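Local coordinates for protein vinylacetyl-CoA Delta-isomerase (Nitrosopumilus maritimus SCM1, PDB 6VJR) that binds FAD, a [4Fe-4S] cluster and iron, and probably acts as a 4-hydroxybutyryl-CoA dehydratase with vinylacetyl-CoA delta-isomerase activity, at residues G14-F22 with A219-R230; D174-A185 with A255-W266. One frame throughout, in Å; residues are numbered along the deposited sequence.

Interaction 1: G14-F22 with A219-R230; sequences GRDLKVYLF and ADAKGVTYIYGR
Tyr-226 lays its side chain along Leu-17 to Val-19, reaching back from strand 224-228. CB sits 4.1 Å from CG2 of Val-19, its partner in the parallel pairing. With CG anti to its own carbonyl carbon (chi1 -59°), the ring is carried toward Leu-17, and CD1 passes 3.4 Å from Lys-18 O, which lies at the ring edge. One atom further, CE1 packs against Leu-17 CD2 at 3.7 Å, while Val-224 CG1 lies over one face. At the tip, OH donates to Ala-219 O (2.8 Å) in the carbonyl plane, on a lone pair, so the ring is tethered at its far end and ties the strand to the loop before it.

Along the strands, three nearly straight bonds join the backbones: Tyr-226 N to Lys-18 O, Tyr-20 N to Tyr-226 O and Tyr-228 N to Tyr-20 O. Beyond them, Phe-22 sets its ring edge over the face of the Arg-230 guanidinium, Phe-22 CE1 3.6 Å from Arg-230 CZ and the planes 79° apart; Arg-230 also bridges to Glu-239 of the second subunit. This is the ladder of a parallel beta pair, adding an N-terminal strand to the mixed sheet of the HpaB-type N-terminal region.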
loop_
_atom_site.group_PDB
_atom_site.type_symbol
_atom_site.label_atom_id
_atom_site.label_comp_id
_atom_site.label_asym_id
_atom_site.label_seq_id
_atom_site.Cartn_x
_atom_site.Cartn_y
_atom_site.Cartn_z
ATOM N N GLY A 14 -46.229 -15.560 10.666
ATOM C CA GLY A 14 -47.535 -15.101 11.074
ATOM C C GLY A 14 -47.514 -13.772 11.817
ATOM O O GLY A 14 -48.530 -13.499 12.477
ATOM N N ARG A 15 -46.435 -12.953 11.683
ATOM C CA ARG A 15 -46.308 -11.741 12.492
ATOM C C ARG A 15 -46.913 -10.490 11.860
ATOM O O ARG A 15 -47.162 -9.482 12.543
ATOM C CB ARG A 15 -44.868 -11.442 12.883
ATOM C CG ARG A 15 -44.203 -12.649 13.534
ATOM C CD ARG A 15 -42.957 -12.239 14.313
ATOM N NE ARG A 15 -41.938 -11.698 13.410
ATOM C CZ ARG A 15 -40.822 -11.084 13.793
ATOM N NH1 ARG A 15 -40.514 -11.012 15.075
ATOM N NH2 ARG A 15 -40.006 -10.580 12.901
ATOM N N ASP A 16 -47.151 -10.529 10.559
ATOM C CA ASP A 16 -47.707 -9.373 9.847
ATOM C C ASP A 16 -47.007 -8.024 10.112
ATOM O O ASP A 16 -47.661 -6.973 10.181
ATOM C CB ASP A 16 -49.213 -9.295 10.043
ATOM C CG ASP A 16 -49.928 -8.449 8.993
ATOM O OD1 ASP A 16 -49.502 -8.493 7.799
ATOM O OD2 ASP A 16 -50.903 -7.755 9.361
ATOM N N LEU A 17 -45.674 -7.998 10.122
ATOM C CA LEU A 17 -44.893 -6.759 10.005
ATOM C C LEU A 17 -45.265 -6.097 8.689
ATOM O O LEU A 17 -45.549 -6.814 7.746
ATOM C CB LEU A 17 -43.395 -7.116 10.013
ATOM C CG LEU A 17 -42.685 -7.193 11.376
ATOM C CD1 LEU A 17 -43.320 -8.122 12.355
ATOM C CD2 LEU A 17 -41.196 -7.506 11.234
ATOM N N LYS A 18 -45.245 -4.761 8.648
ATOM C CA LYS A 18 -45.447 -4.012 7.427
ATOM C C LYS A 18 -44.089 -3.861 6.738
ATOM O O LYS A 18 -43.258 -3.080 7.190
ATOM C CB LYS A 18 -46.081 -2.650 7.728
ATOM C CG LYS A 18 -46.434 -1.926 6.471
ATOM C CD LYS A 18 -46.983 -0.519 6.664
ATOM C CE LYS A 18 -48.279 -0.457 7.336
ATOM N NZ LYS A 18 -48.703 0.924 7.552
ATOM N N VAL A 19 -43.875 -4.630 5.661
ATOM C CA VAL A 19 -42.591 -4.674 4.967
ATOM C C VAL A 19 -42.797 -4.400 3.487
ATOM O O VAL A 19 -43.498 -5.148 2.813
ATOM C CB VAL A 19 -41.872 -6.023 5.141
ATOM C CG1 VAL A 19 -40.569 -6.087 4.363
ATOM C CG2 VAL A 19 -41.659 -6.370 6.593
ATOM N N TYR A 20 -42.147 -3.354 2.991
ATOM C CA TYR A 20 -42.183 -3.059 1.564
ATOM C C TYR A 20 -40.903 -3.547 0.896
ATOM O O TYR A 20 -39.821 -3.206 1.357
ATOM C CB TYR A 20 -42.350 -1.562 1.318
ATOM C CG TYR A 20 -43.749 -1.092 1.662
ATOM C CD1 TYR A 20 -44.839 -1.447 0.884
ATOM C CD2 TYR A 20 -43.976 -0.324 2.777
ATOM C CE1 TYR A 20 -46.124 -1.051 1.207
ATOM C CE2 TYR A 20 -45.247 0.111 3.078
ATOM C CZ TYR A 20 -46.334 -0.257 2.302
ATOM O OH TYR A 20 -47.630 0.082 2.622
ATOM N N LEU A 21 -41.061 -4.336 -0.187
ATOM C CA LEU A 21 -39.944 -4.768 -1.020
ATOM C C LEU A 21 -40.408 -4.768 -2.465
ATOM O O LEU A 21 -41.370 -5.449 -2.805
ATOM C CB LEU A 21 -39.489 -6.158 -0.563
ATOM C CG LEU A 21 -38.444 -6.864 -1.433
ATOM C CD1 LEU A 21 -37.220 -6.020 -1.699
ATOM C CD2 LEU A 21 -38.060 -8.135 -0.729
ATOM N N PHE A 22 -39.727 -3.977 -3.316
ATOM C CA PHE A 22 -40.073 -3.864 -4.716
ATOM C C PHE A 22 -41.522 -3.426 -4.906
ATOM O O PHE A 22 -42.195 -3.849 -5.871
ATOM C CB PHE A 22 -39.825 -5.178 -5.463
ATOM C CG PHE A 22 -38.383 -5.628 -5.478
ATOM C CD1 PHE A 22 -37.354 -4.752 -5.820
ATOM C CD2 PHE A 22 -38.068 -6.955 -5.206
ATOM C CE1 PHE A 22 -36.041 -5.198 -5.854
ATOM C CE2 PHE A 22 -36.744 -7.390 -5.196
ATOM C CZ PHE A 22 -35.733 -6.485 -5.498
ATOM N N ALA A 219 -40.646 -6.034 17.322
ATOM C CA ALA A 219 -40.547 -5.843 15.885
ATOM C C ALA A 219 -41.922 -5.605 15.271
ATOM O O ALA A 219 -42.000 -4.995 14.220
ATOM C CB ALA A 219 -39.915 -7.045 15.222
ATOM N N ASP A 220 -42.995 -6.095 15.914
ATOM C CA ASP A 220 -44.368 -5.910 15.423
ATOM C C ASP A 220 -45.081 -4.689 16.018
ATOM O O ASP A 220 -46.294 -4.623 15.921
ATOM C CB ASP A 220 -45.212 -7.160 15.640
ATOM C CG ASP A 220 -45.480 -7.572 17.072
ATOM O OD1 ASP A 220 -44.922 -6.902 17.980
ATOM O OD2 ASP A 220 -46.285 -8.547 17.264
ATOM N N ALA A 221 -44.351 -3.734 16.624
ATOM C CA ALA A 221 -44.943 -2.518 17.159
ATOM C C ALA A 221 -45.775 -1.773 16.118
ATOM O O ALA A 221 -45.370 -1.653 14.964
ATOM C CB ALA A 221 -43.869 -1.620 17.689
ATOM N N LYS A 222 -46.898 -1.209 16.585
ATOM C CA LYS A 222 -47.724 -0.337 15.748
ATOM C C LYS A 222 -46.962 0.947 15.418
ATOM O O LYS A 222 -46.257 1.491 16.255
ATOM C CB LYS A 222 -49.047 -0.064 16.482
ATOM C CG LYS A 222 -49.865 -1.340 16.604
ATOM C CD LYS A 222 -50.125 -2.132 15.322
ATOM C CE LYS A 222 -51.035 -3.322 15.527
ATOM N NZ LYS A 222 -51.097 -4.156 14.324
ATOM N N GLY A 223 -47.083 1.410 14.177
ATOM C CA GLY A 223 -46.493 2.667 13.747
ATOM C C GLY A 223 -45.161 2.482 13.025
ATOM O O GLY A 223 -44.563 3.458 12.572
ATOM N N VAL A 224 -44.714 1.229 12.892
ATOM C CA VAL A 224 -43.447 0.909 12.246
ATOM C C VAL A 224 -43.713 0.453 10.823
ATOM O O VAL A 224 -44.579 -0.374 10.570
ATOM C CB VAL A 224 -42.681 -0.201 12.987
ATOM C CG1 VAL A 224 -41.376 -0.527 12.275
ATOM C CG2 VAL A 224 -42.423 0.150 14.461
ATOM N N THR A 225 -42.928 1.004 9.897
ATOM C CA THR A 225 -42.876 0.522 8.529
ATOM C C THR A 225 -41.423 0.163 8.206
ATOM O O THR A 225 -40.516 0.940 8.526
ATOM C CB THR A 225 -43.365 1.611 7.567
ATOM O OG1 THR A 225 -44.677 2.082 7.912
ATOM C CG2 THR A 225 -43.339 1.097 6.140
ATOM N N TYR A 226 -41.236 -0.995 7.559
ATOM C CA TYR A 226 -39.920 -1.438 7.095
ATOM C C TYR A 226 -39.862 -1.325 5.584
ATOM O O TYR A 226 -40.772 -1.808 4.894
ATOM C CB TYR A 226 -39.629 -2.894 7.479
ATOM C CG TYR A 226 -39.654 -3.173 8.964
ATOM C CD1 TYR A 226 -40.841 -3.524 9.587
ATOM C CD2 TYR A 226 -38.517 -3.080 9.749
ATOM C CE1 TYR A 226 -40.892 -3.803 10.948
ATOM C CE2 TYR A 226 -38.555 -3.361 11.107
ATOM C CZ TYR A 226 -39.744 -3.717 11.713
ATOM O OH TYR A 226 -39.713 -3.969 13.060
ATOM N N ILE A 227 -38.791 -0.685 5.075
ATOM C CA ILE A 227 -38.571 -0.590 3.645
ATOM C C ILE A 227 -37.249 -1.291 3.327
ATOM O O ILE A 227 -36.203 -0.848 3.758
ATOM C CB ILE A 227 -38.633 0.846 3.126
ATOM C CG1 ILE A 227 -39.912 1.580 3.566
ATOM C CG2 ILE A 227 -38.519 0.798 1.607
ATOM C CD1 ILE A 227 -39.950 3.035 3.186
ATOM N N TYR A 228 -37.348 -2.422 2.639
ATOM C CA TYR A 228 -36.218 -3.317 2.455
ATOM C C TYR A 228 -35.150 -2.661 1.577
ATOM O O TYR A 228 -35.469 -2.019 0.601
ATOM C CB TYR A 228 -36.711 -4.612 1.810
ATOM C CG TYR A 228 -35.981 -5.873 2.253
ATOM C CD1 TYR A 228 -36.407 -6.573 3.380
ATOM C CD2 TYR A 228 -34.890 -6.374 1.561
ATOM C CE1 TYR A 228 -35.736 -7.675 3.845
ATOM C CE2 TYR A 228 -34.228 -7.511 2.009
ATOM C CZ TYR A 228 -34.673 -8.168 3.135
ATOM O OH TYR A 228 -34.027 -9.279 3.583
ATOM N N GLY A 229 -33.874 -2.902 1.880
ATOM C CA GLY A 229 -32.799 -2.459 1.010
ATOM C C GLY A 229 -32.496 -3.454 -0.112
ATOM O O GLY A 229 -32.477 -4.649 0.073
ATOM N N ARG A 230 -32.172 -2.929 -1.296
ATOM C CA ARG A 230 -31.655 -3.762 -2.364
ATOM C C ARG A 230 -30.238 -4.197 -2.020
ATOM O O ARG A 230 -29.583 -3.595 -1.176
ATOM C CB ARG A 230 -31.623 -3.012 -3.688
ATOM C CG ARG A 230 -32.985 -2.740 -4.296
ATOM C CD ARG A 230 -32.902 -2.556 -5.784
ATOM N NE ARG A 230 -32.701 -3.850 -6.445
ATOM C CZ ARG A 230 -33.133 -4.130 -7.668
ATOM N NH1 ARG A 230 -33.628 -3.172 -8.460
ATOM N NH2 ARG A 230 -32.977 -5.356 -8.141
HETATM O O HOH W 1 -47.366 -9.978 15.256
HETATM O O HOH W 2 -44.761 -3.155 10.888
HETATM O O HOH W 3 -47.168 1.113 9.856
#

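Interaction 2: D174-A185 with A255-W266; sequences DEKGVYVSGAKA and ALIILDRVFIPW
Trp-266 lays its indole across the turn that opens strand 177-185, one face against Gly-177. The CA of Gly-177 stands 3.6 Å from the centroid of the five-membered ring, a CH-pi contact almost on the ring normal. At the indole edge, NE1 makes a weak bond to Glu-175 O, and the backbone N of Trp-266 donates to Lys-176 O. The side chains of Val-178 and Trp-266 cross at about a right angle, with Val-178 CG1 3.4 Å from Trp-266 CZ3. Replacing Trp-266 by an alanine is likely to strip Gly-177 CA of its CH-pi partner, open a gap beside Val-178 CG1 and leave Glu-175 O without its weak donor.

On the sheet face that holds Tyr-179, Phe-263, its CG anti to the backbone N (chi1 177°), brings CD1 over one face of the Tyr-179 ring, 3.5 Å from Tyr-179 CZ, an oblique pair with the planes at 49°. Tyr-179 OH then donates to Asp-174 OD2 (2.7 Å), from above the carboxylate plane. The other oxygen, OD1, takes Lys-176 N in an Asx turn.

On the other face, Val-178 CG2 meets Ile-264 CB at 3.9 Å, the two side chains crossing obliquely. Next along, Arg-261 and Val-262 both face Val-180, a G1 bulge that shifts the antiparallel register; Ser-181 OG accepts from Arg-261 N at 3.0 Å. Arg-261 folds onto Asp-260, gripping its carboxylate side-on.

Further on, Lys-184 NZ turns away to Met-199 O and Met-147 O and a salt bridge with Asp-149, near the FAD. The chemistry thus changes along the ladder: aromatic faces and the Asp-174 carboxylate fix the turn, a hydroxyl serves the bulge, and aliphatic packing with regular backbone bonds carries the strand toward the flavin.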
loop_
_atom_site.group_PDB
_atom_site.type_symbol
_atom_site.label_atom_id
_atom_site.label_comp_id
_atom_site.label_asym_id
_atom_site.label_seq_id
_atom_site.Cartn_x
_atom_site.Cartn_y
_atom_site.Cartn_z
ATOM N N ASP A 174 -46.982 10.506 27.782
ATOM C CA ASP A 174 -48.135 10.433 28.672
ATOM C C ASP A 174 -47.736 9.660 29.925
ATOM O O ASP A 174 -46.572 9.405 30.189
ATOM C CB ASP A 174 -49.345 9.877 27.937
ATOM C CG ASP A 174 -49.264 8.410 27.540
ATOM O OD1 ASP A 174 -48.380 7.704 28.069
ATOM O OD2 ASP A 174 -50.090 7.994 26.688
ATOM N N GLU A 175 -48.729 9.328 30.749
ATOM C CA GLU A 175 -48.465 8.648 32.003
ATOM C C GLU A 175 -47.887 7.246 31.791
ATOM O O GLU A 175 -47.388 6.671 32.755
ATOM C CB GLU A 175 -49.742 8.613 32.858
ATOM C CG GLU A 175 -50.913 7.849 32.232
ATOM C CD GLU A 175 -51.615 8.423 30.993
ATOM O OE1 GLU A 175 -51.486 9.639 30.659
ATOM O OE2 GLU A 175 -52.301 7.608 30.321
ATOM N N LYS A 176 -48.052 6.639 30.610
ATOM C CA LYS A 176 -47.681 5.247 30.409
ATOM C C LYS A 176 -46.351 5.104 29.632
ATOM O O LYS A 176 -45.721 4.041 29.638
ATOM C CB LYS A 176 -48.798 4.557 29.615
ATOM C CG LYS A 176 -50.154 4.401 30.310
ATOM C CD LYS A 176 -50.055 3.577 31.577
ATOM C CE LYS A 176 -51.375 3.171 32.145
ATOM N NZ LYS A 176 -51.192 2.816 33.552
ATOM N N GLY A 177 -45.904 6.163 28.952
ATOM C CA GLY A 177 -44.669 6.066 28.171
ATOM C C GLY A 177 -44.487 7.226 27.208
ATOM O O GLY A 177 -45.101 8.273 27.376
ATOM N N VAL A 178 -43.581 7.025 26.245
ATOM C CA VAL A 178 -43.228 8.027 25.248
ATOM C C VAL A 178 -43.704 7.581 23.865
ATOM O O VAL A 178 -43.932 6.388 23.605
ATOM C CB VAL A 178 -41.712 8.297 25.253
ATOM C CG1 VAL A 178 -41.200 8.703 26.627
ATOM C CG2 VAL A 178 -40.951 7.086 24.764
ATOM N N TYR A 179 -43.754 8.554 22.951
ATOM C CA TYR A 179 -44.080 8.301 21.559
ATOM C C TYR A 179 -42.939 8.873 20.739
ATOM O O TYR A 179 -42.516 10.004 20.999
ATOM C CB TYR A 179 -45.400 8.985 21.163
ATOM C CG TYR A 179 -46.574 8.433 21.952
ATOM C CD1 TYR A 179 -46.836 8.911 23.224
ATOM C CD2 TYR A 179 -47.417 7.449 21.443
ATOM C CE1 TYR A 179 -47.909 8.451 23.978
ATOM C CE2 TYR A 179 -48.483 6.965 22.190
ATOM C CZ TYR A 179 -48.726 7.465 23.459
ATOM O OH TYR A 179 -49.751 6.972 24.201
ATOM N N VAL A 180 -42.388 8.049 19.828
ATOM C CA VAL A 180 -41.227 8.466 19.058
ATOM C C VAL A 180 -41.560 8.464 17.579
ATOM O O VAL A 180 -42.360 7.654 17.115
ATOM C CB VAL A 180 -39.971 7.602 19.300
ATOM C CG1 VAL A 180 -39.458 7.686 20.716
ATOM C CG2 VAL A 180 -40.167 6.150 18.899
ATOM N N SER A 181 -40.912 9.383 16.851
ATOM C CA SER A 181 -40.967 9.444 15.407
ATOM C C SER A 181 -39.553 9.650 14.868
ATOM O O SER A 181 -38.695 10.259 15.516
ATOM C CB SER A 181 -41.894 10.555 14.928
ATOM O OG SER A 181 -43.237 10.322 15.329
ATOM N N GLY A 182 -39.349 9.162 13.642
ATOM C CA GLY A 182 -38.073 9.272 12.976
ATOM C C GLY A 182 -37.854 8.003 12.166
ATOM O O GLY A 182 -38.802 7.397 11.680
ATOM N N ALA A 183 -36.598 7.655 11.961
ATOM C CA ALA A 183 -36.272 6.465 11.202
ATOM C C ALA A 183 -34.890 5.986 11.613
ATOM O O ALA A 183 -34.095 6.787 12.136
ATOM C CB ALA A 183 -36.311 6.785 9.746
ATOM N N LYS A 184 -34.613 4.729 11.316
ATOM C CA LYS A 184 -33.299 4.136 11.528
ATOM C C LYS A 184 -32.926 3.415 10.228
ATOM O O LYS A 184 -33.720 2.647 9.708
ATOM C CB LYS A 184 -33.321 3.180 12.728
ATOM C CG LYS A 184 -33.532 3.876 14.067
ATOM C CD LYS A 184 -32.490 4.875 14.578
ATOM C CE LYS A 184 -32.688 5.282 15.996
ATOM N NZ LYS A 184 -31.708 6.331 16.346
ATOM N N ALA A 185 -31.780 3.796 9.626
ATOM C CA ALA A 185 -31.376 3.289 8.329
ATOM C C ALA A 185 -30.381 2.145 8.455
ATOM O O ALA A 185 -29.695 2.005 9.460
ATOM C CB ALA A 185 -30.818 4.433 7.507
ATOM N N ALA A 255 -32.762 -2.989 6.280
ATOM C CA ALA A 255 -33.971 -2.249 5.947
ATOM C C ALA A 255 -33.935 -0.877 6.624
ATOM O O ALA A 255 -33.253 -0.684 7.624
ATOM C CB ALA A 255 -35.211 -3.034 6.344
ATOM N N LEU A 256 -34.744 0.038 6.087
ATOM C CA LEU A 256 -35.045 1.320 6.702
ATOM C C LEU A 256 -36.283 1.144 7.574
ATOM O O LEU A 256 -37.331 0.706 7.103
ATOM C CB LEU A 256 -35.279 2.313 5.569
ATOM C CG LEU A 256 -35.658 3.735 5.970
ATOM C CD1 LEU A 256 -34.606 4.456 6.766
ATOM C CD2 LEU A 256 -36.072 4.521 4.748
ATOM N N ILE A 257 -36.140 1.498 8.844
ATOM C CA ILE A 257 -37.225 1.408 9.807
ATOM C C ILE A 257 -37.807 2.810 9.996
ATOM O O ILE A 257 -37.122 3.742 10.441
ATOM C CB ILE A 257 -36.741 0.871 11.147
ATOM C CG1 ILE A 257 -35.909 -0.400 11.038
ATOM C CG2 ILE A 257 -37.953 0.677 12.062
ATOM C CD1 ILE A 257 -35.424 -0.901 12.380
ATOM N N ILE A 258 -39.052 2.965 9.581
ATOM C CA ILE A 258 -39.769 4.208 9.793
ATOM C C ILE A 258 -40.584 4.100 11.076
ATOM O O ILE A 258 -41.230 3.086 11.302
ATOM C CB ILE A 258 -40.666 4.572 8.608
ATOM C CG1 ILE A 258 -39.971 4.382 7.251
ATOM C CG2 ILE A 258 -41.223 5.988 8.827
ATOM C CD1 ILE A 258 -38.787 5.297 7.028
ATOM N N LEU A 259 -40.536 5.156 11.904
ATOM C CA LEU A 259 -41.290 5.234 13.149
ATOM C C LEU A 259 -42.260 6.412 13.113
ATOM O O LEU A 259 -41.830 7.566 12.928
ATOM C CB LEU A 259 -40.294 5.436 14.290
ATOM C CG LEU A 259 -39.117 4.454 14.334
ATOM C CD1 LEU A 259 -37.960 4.956 15.179
ATOM C CD2 LEU A 259 -39.565 3.124 14.826
ATOM N N ASP A 260 -43.558 6.125 13.246
ATOM C CA ASP A 260 -44.615 7.134 13.292
ATOM C C ASP A 260 -45.343 7.014 14.628
ATOM O O ASP A 260 -46.253 6.209 14.808
ATOM C CB ASP A 260 -45.569 6.999 12.125
ATOM C CG ASP A 260 -46.638 8.069 12.073
ATOM O OD1 ASP A 260 -46.508 9.062 12.809
ATOM O OD2 ASP A 260 -47.613 7.883 11.319
ATOM N N ARG A 261 -44.896 7.841 15.572
ATOM C CA ARG A 261 -45.554 7.966 16.861
ATOM C C ARG A 261 -45.669 6.586 17.503
ATOM O O ARG A 261 -46.732 6.212 18.035
ATOM C CB ARG A 261 -46.909 8.672 16.789
ATOM C CG ARG A 261 -46.835 10.118 16.328
ATOM C CD ARG A 261 -48.208 10.657 15.948
ATOM N NE ARG A 261 -48.557 9.943 14.701
ATOM C CZ ARG A 261 -49.650 10.035 13.961
ATOM N NH1 ARG A 261 -49.778 9.229 12.923
ATOM N NH2 ARG A 261 -50.619 10.899 14.256
ATOM N N VAL A 262 -44.530 5.874 17.489
ATOM C CA VAL A 262 -44.460 4.567 18.094
ATOM C C VAL A 262 -44.408 4.721 19.610
ATOM O O VAL A 262 -43.610 5.485 20.139
ATOM C CB VAL A 262 -43.232 3.813 17.537
ATOM C CG1 VAL A 262 -43.033 2.454 18.190
ATOM C CG2 VAL A 262 -43.325 3.604 16.055
ATOM N N PHE A 263 -45.218 3.936 20.311
ATOM C CA PHE A 263 -45.294 3.978 21.756
ATOM C C PHE A 263 -44.264 3.061 22.389
ATOM O O PHE A 263 -44.114 1.908 21.979
ATOM C CB PHE A 263 -46.679 3.527 22.192
ATOM C CG PHE A 263 -46.820 3.464 23.699
ATOM C CD1 PHE A 263 -46.861 4.638 24.448
ATOM C CD2 PHE A 263 -46.930 2.247 24.361
ATOM C CE1 PHE A 263 -47.009 4.594 25.837
ATOM C CE2 PHE A 263 -47.076 2.217 25.745
ATOM C CZ PHE A 263 -47.114 3.383 26.471
ATOM N N ILE A 264 -43.587 3.600 23.399
ATOM C CA ILE A 264 -42.652 2.840 24.211
ATOM C C ILE A 264 -43.045 3.025 25.663
ATOM O O ILE A 264 -42.947 4.141 26.168
ATOM C CB ILE A 264 -41.189 3.261 24.002
ATOM C CG1 ILE A 264 -40.867 3.398 22.516
ATOM C CG2 ILE A 264 -40.263 2.285 24.721
ATOM C CD1 ILE A 264 -39.443 3.806 22.211
ATOM N N PRO A 265 -43.462 1.950 26.367
ATOM C CA PRO A 265 -43.853 2.092 27.752
ATOM C C PRO A 265 -42.622 2.370 28.610
ATOM O O PRO A 265 -41.513 2.015 28.250
ATOM C CB PRO A 265 -44.505 0.750 28.084
ATOM C CG PRO A 265 -43.847 -0.218 27.154
ATOM C CD PRO A 265 -43.552 0.562 25.889
ATOM N N TRP A 266 -42.814 2.986 29.772
ATOM C CA TRP A 266 -41.695 3.358 30.621
ATOM C C TRP A 266 -40.748 2.194 30.886
ATOM O O TRP A 266 -39.545 2.394 30.987
ATOM C CB TRP A 266 -42.212 3.955 31.934
ATOM C CG TRP A 266 -42.864 5.287 31.735
ATOM C CD1 TRP A 266 -44.119 5.642 32.129
ATOM C CD2 TRP A 266 -42.302 6.446 31.080
ATOM N NE1 TRP A 266 -44.370 6.935 31.774
ATOM C CE2 TRP A 266 -43.287 7.456 31.131
ATOM C CE3 TRP A 266 -41.079 6.736 30.475
ATOM C CZ2 TRP A 266 -43.092 8.723 30.598
ATOM C CZ3 TRP A 266 -40.877 8.003 29.966
ATOM C CH2 TRP A 266 -41.874 8.974 30.023
#

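Overall arrangement
The two interactions lie with their centres about 14 Å apart on one side of the chain's centre, and they share a mixed sheet. Along the chain their segments alternate: 14-22, then 174-185, 219-230 and 255-266. Strand 224-228 of interaction 1 and strand 254-259 of interaction 2 are antiparallel neighbours, joined by probable hydrogen bonds from Ile-258 N to Thr-225 O and from Ile-227 N to Leu-256 O. Side by side, the strands therefore run 19-21, 224-228, 254-259, 177-188, connecting the N-terminal strand to the one whose end carries the FAD-binding residues Gln-187 and Thr-188. Both contacts also touch the second subunit, so this sheet contributes to the assembly as well.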